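Local structure of alpha-toxin (Clostridium novyi, 2VK9) at residues M178-K189 / K419-Y429. The protein is a large clostridial toxin, represented here by its catalytic domain, which belongs to the glycosyltransferase-A fold family. Residues are numbered along the deposited sequence; the frame is centred on the assembly and turned at random.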
# COMPACT_ATOMS: atom_id res chain seq x y z
N MET A 178 -21.59 15.40 -0.45
CA MET A 178 -20.19 15.76 -0.57
C MET A 178 -19.96 17.26 -0.41
O MET A 178 -18.95 17.68 0.18
CB MET A 178 -19.60 15.28 -1.90
CG MET A 178 -18.10 15.58 -2.09
SD MET A 178 -16.98 14.69 -0.98
CE MET A 178 -17.60 13.02 -1.21
N LYS A 179 -20.88 18.06 -0.94
CA LYS A 179 -20.79 19.52 -0.82
C LYS A 179 -20.73 19.91 0.65
O LYS A 179 -20.03 20.84 1.02
CB LYS A 179 -21.99 20.21 -1.49
CG LYS A 179 -22.07 20.08 -3.01
CD LYS A 179 -23.19 20.97 -3.57
CE LYS A 179 -23.63 20.56 -4.98
NZ LYS A 179 -24.98 21.14 -5.33
N LEU A 180 -21.47 19.16 1.47
CA LEU A 180 -21.56 19.42 2.90
C LEU A 180 -20.38 18.80 3.66
O LEU A 180 -19.81 19.44 4.56
CB LEU A 180 -22.89 18.89 3.43
CG LEU A 180 -23.32 19.31 4.84
CD1 LEU A 180 -23.59 20.81 4.90
CD2 LEU A 180 -24.53 18.51 5.30
N ILE A 181 -20.01 17.57 3.30
CA ILE A 181 -18.80 16.92 3.83
C ILE A 181 -17.57 17.79 3.60
O ILE A 181 -16.73 17.92 4.48
CB ILE A 181 -18.60 15.50 3.24
CG1 ILE A 181 -19.63 14.54 3.83
CG2 ILE A 181 -17.19 14.99 3.53
CD1 ILE A 181 -19.65 13.16 3.19
N TYR A 182 -17.47 18.40 2.42
CA TYR A 182 -16.41 19.35 2.14
C TYR A 182 -16.37 20.45 3.20
O TYR A 182 -15.32 20.74 3.74
CB TYR A 182 -16.55 19.96 0.74
CG TYR A 182 -15.53 21.02 0.39
CD1 TYR A 182 -14.27 20.66 -0.08
CD2 TYR A 182 -15.81 22.37 0.53
CE1 TYR A 182 -13.32 21.64 -0.41
CE2 TYR A 182 -14.87 23.35 0.22
CZ TYR A 182 -13.62 22.97 -0.25
OH TYR A 182 -12.68 23.92 -0.57
N ARG A 183 -17.53 21.05 3.49
CA ARG A 183 -17.62 22.14 4.46
C ARG A 183 -17.19 21.71 5.87
O ARG A 183 -16.54 22.48 6.58
CB ARG A 183 -19.03 22.72 4.49
CG ARG A 183 -19.22 23.97 3.65
CD ARG A 183 -20.70 24.32 3.52
NE ARG A 183 -20.89 25.55 2.75
CZ ARG A 183 -21.85 25.73 1.84
NH1 ARG A 183 -22.72 24.76 1.57
NH2 ARG A 183 -21.93 26.89 1.19
N TYR A 184 -17.58 20.50 6.26
CA TYR A 184 -17.20 19.94 7.54
C TYR A 184 -15.69 19.80 7.62
O TYR A 184 -15.06 20.26 8.58
CB TYR A 184 -17.86 18.58 7.77
CG TYR A 184 -19.36 18.62 8.00
CD1 TYR A 184 -20.15 17.49 7.78
CD2 TYR A 184 -20.00 19.78 8.43
CE1 TYR A 184 -21.53 17.51 8.00
CE2 TYR A 184 -21.37 19.81 8.65
CZ TYR A 184 -22.13 18.68 8.43
OH TYR A 184 -23.49 18.72 8.65
N LYS A 185 -15.11 19.19 6.59
CA LYS A 185 -13.66 18.97 6.52
C LYS A 185 -12.93 20.29 6.55
O LYS A 185 -11.85 20.40 7.14
CB LYS A 185 -13.30 18.20 5.25
CG LYS A 185 -13.77 16.77 5.23
CD LYS A 185 -13.36 16.07 3.95
CE LYS A 185 -13.12 14.59 4.21
NZ LYS A 185 -12.29 13.95 3.13
N ARG A 186 -13.52 21.30 5.93
CA ARG A 186 -12.89 22.60 5.81
C ARG A 186 -12.89 23.33 7.15
O ARG A 186 -11.93 24.03 7.48
CB ARG A 186 -13.57 23.43 4.73
CG ARG A 186 -12.58 24.31 4.02
CD ARG A 186 -13.22 25.24 3.03
NE ARG A 186 -12.34 26.39 2.84
CZ ARG A 186 -12.55 27.60 3.37
NH1 ARG A 186 -13.64 27.83 4.09
NH2 ARG A 186 -11.68 28.57 3.16
N GLU A 187 -13.96 23.14 7.92
CA GLU A 187 -14.06 23.76 9.24
C GLU A 187 -13.25 23.02 10.29
O GLU A 187 -12.75 23.63 11.24
CB GLU A 187 -15.52 23.90 9.66
CG GLU A 187 -16.19 25.10 8.98
CD GLU A 187 -17.63 25.31 9.40
OE1 GLU A 187 -18.42 24.32 9.38
OE2 GLU A 187 -17.98 26.46 9.75
N LEU A 188 -13.11 21.71 10.10
CA LEU A 188 -12.24 20.91 10.94
C LEU A 188 -10.79 21.34 10.75
O LEU A 188 -10.04 21.43 11.71
CB LEU A 188 -12.41 19.41 10.69
CG LEU A 188 -11.54 18.46 11.53
CD1 LEU A 188 -11.94 18.41 12.99
CD2 LEU A 188 -11.52 17.07 10.96
N LYS A 189 -10.40 21.62 9.51
CA LYS A 189 -9.03 22.06 9.25
C LYS A 189 -8.76 23.43 9.85
O LYS A 189 -7.66 23.68 10.35
CB LYS A 189 -8.70 22.08 7.75
CG LYS A 189 -7.19 22.15 7.49
CD LYS A 189 -6.86 22.58 6.06
CE LYS A 189 -5.35 22.83 5.90
NZ LYS A 189 -4.52 21.69 6.42
N LYS A 419 -6.04 25.95 -2.67
CA LYS A 419 -7.41 26.01 -3.17
C LYS A 419 -8.42 25.40 -2.18
O LYS A 419 -9.63 25.52 -2.36
CB LYS A 419 -7.52 25.37 -4.56
CG LYS A 419 -7.07 26.29 -5.70
CD LYS A 419 -5.55 26.33 -5.84
CE LYS A 419 -5.04 27.72 -6.22
NZ LYS A 419 -5.56 28.23 -7.52
N PHE A 420 -7.91 24.75 -1.14
CA PHE A 420 -8.77 24.24 -0.07
C PHE A 420 -8.89 25.33 0.98
O PHE A 420 -9.90 25.46 1.65
CB PHE A 420 -8.16 22.96 0.52
CG PHE A 420 -9.02 22.29 1.55
CD1 PHE A 420 -10.12 21.54 1.18
CD2 PHE A 420 -8.69 22.38 2.90
CE1 PHE A 420 -10.91 20.91 2.14
CE2 PHE A 420 -9.47 21.75 3.86
CZ PHE A 420 -10.59 21.01 3.48
N LYS A 421 -7.82 26.11 1.09
CA LYS A 421 -7.77 27.29 1.94
C LYS A 421 -8.63 28.43 1.38
O LYS A 421 -9.25 29.18 2.14
CB LYS A 421 -6.31 27.73 2.12
CG LYS A 421 -6.11 28.90 3.05
CD LYS A 421 -4.67 29.06 3.47
CE LYS A 421 -4.56 30.07 4.59
NZ LYS A 421 -3.36 29.81 5.42
N ILE A 422 -8.65 28.56 0.05
CA ILE A 422 -9.42 29.62 -0.60
C ILE A 422 -10.88 29.22 -0.80
O ILE A 422 -11.78 29.81 -0.20
CB ILE A 422 -8.78 30.10 -1.94
CG1 ILE A 422 -7.51 30.91 -1.66
CG2 ILE A 422 -9.76 30.96 -2.74
CD1 ILE A 422 -6.74 31.35 -2.91
N CYS A 423 -11.12 28.21 -1.63
CA CYS A 423 -12.48 27.85 -2.03
C CYS A 423 -13.38 27.56 -0.84
O CYS A 423 -13.10 26.66 -0.05
CB CYS A 423 -12.47 26.66 -3.00
SG CYS A 423 -11.51 26.96 -4.50
N GLU A 424 -14.47 28.33 -0.74
CA GLU A 424 -15.39 28.24 0.39
C GLU A 424 -16.50 27.21 0.17
O GLU A 424 -17.16 26.78 1.12
CB GLU A 424 -15.97 29.61 0.70
CG GLU A 424 -16.46 29.77 2.14
CD GLU A 424 -17.12 31.12 2.40
OE1 GLU A 424 -16.85 32.08 1.63
OE2 GLU A 424 -17.90 31.22 3.38
N THR A 425 -16.71 26.82 -1.09
CA THR A 425 -17.68 25.78 -1.44
C THR A 425 -17.05 24.71 -2.34
O THR A 425 -16.05 24.98 -3.02
CB THR A 425 -18.97 26.38 -2.07
OG1 THR A 425 -19.78 25.33 -2.62
CG2 THR A 425 -18.65 27.39 -3.17
N TYR A 426 -17.62 23.52 -2.34
CA TYR A 426 -17.06 22.39 -3.10
C TYR A 426 -17.11 22.58 -4.61
O TYR A 426 -16.18 22.17 -5.31
CB TYR A 426 -17.76 21.09 -2.71
CG TYR A 426 -17.10 19.84 -3.27
CD1 TYR A 426 -15.75 19.57 -3.04
CD2 TYR A 426 -17.84 18.92 -4.01
CE1 TYR A 426 -15.16 18.41 -3.54
CE2 TYR A 426 -17.25 17.76 -4.51
CZ TYR A 426 -15.91 17.51 -4.27
OH TYR A 426 -15.34 16.37 -4.77
N ASP A 427 -18.19 23.17 -5.10
CA ASP A 427 -18.34 23.51 -6.51
C ASP A 427 -17.16 24.36 -6.94
O ASP A 427 -16.48 24.05 -7.92
CB ASP A 427 -19.63 24.31 -6.74
CG ASP A 427 -20.89 23.44 -6.75
OD1 ASP A 427 -20.81 22.22 -7.04
OD2 ASP A 427 -21.98 24.00 -6.49
N SER A 428 -16.92 25.42 -6.18
CA SER A 428 -15.84 26.35 -6.43
C SER A 428 -14.49 25.65 -6.30
O SER A 428 -13.53 25.98 -7.02
CB SER A 428 -15.94 27.54 -5.47
OG SER A 428 -14.82 28.41 -5.56
N TYR A 429 -14.43 24.67 -5.39
CA TYR A 429 -13.23 23.86 -5.17
C TYR A 429 -12.84 23.07 -6.42
O TYR A 429 -11.72 23.21 -6.91
CB TYR A 429 -13.37 22.95 -3.94
CG TYR A 429 -12.25 21.94 -3.80
CD1 TYR A 429 -11.02 22.30 -3.25
CD2 TYR A 429 -12.42 20.62 -4.23
CE1 TYR A 429 -9.98 21.37 -3.12
CE2 TYR A 429 -11.39 19.69 -4.11
CZ TYR A 429 -10.17 20.07 -3.56
OH TYR A 429 -9.16 19.14 -3.45
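Tyr182 and Phe420 approach each other with CG anti to the backbone N in both (chi1 177° and -175°), which sends one ring out of helix 173-195 and the other back against it. The contact is a worked example of a helix packing on the junction between two consecutive helices, here within the GT-A catalytic domain, where helix 396-422 ends and helix 426-440 starts with Thr425 as its N-cap residue. Phe420 is a knob in a hole formed by Tyr182, Lys185, Arg186 and Lys189; CG of Arg186 lies over one ring face as a CH-pi contact, while CD of Lys189 comes in at the edge, 3.5 Å from Phe420 CE2. Tyr182 lies at the centre of an aromatic cluster with Phe420, Tyr426 and Tyr429. One face of its ring receives CA of Tyr426, and its CE1 in turn sits over the face of Tyr429, 3.6 Å from Tyr429 CG. One turn earlier in the helix, SD of Met178 makes an oblique Met-aromatic contact, 4.9 Å from the Tyr426 ring centroid, and its CG packs on Tyr426 CE2.

The hydroxyl of the buried Tyr182 donates from OH to Cys423 O at 2.8 Å, from above the carbonyl plane. Arg186, extended from CG to NE, turns its guanidinium edge to two carbonyls of the last helical turn: NE reaches Phe420 O at 2.9 Å, and NH2 meets Lys421 O at 2.7 Å with a bent N-H...O angle of 141°.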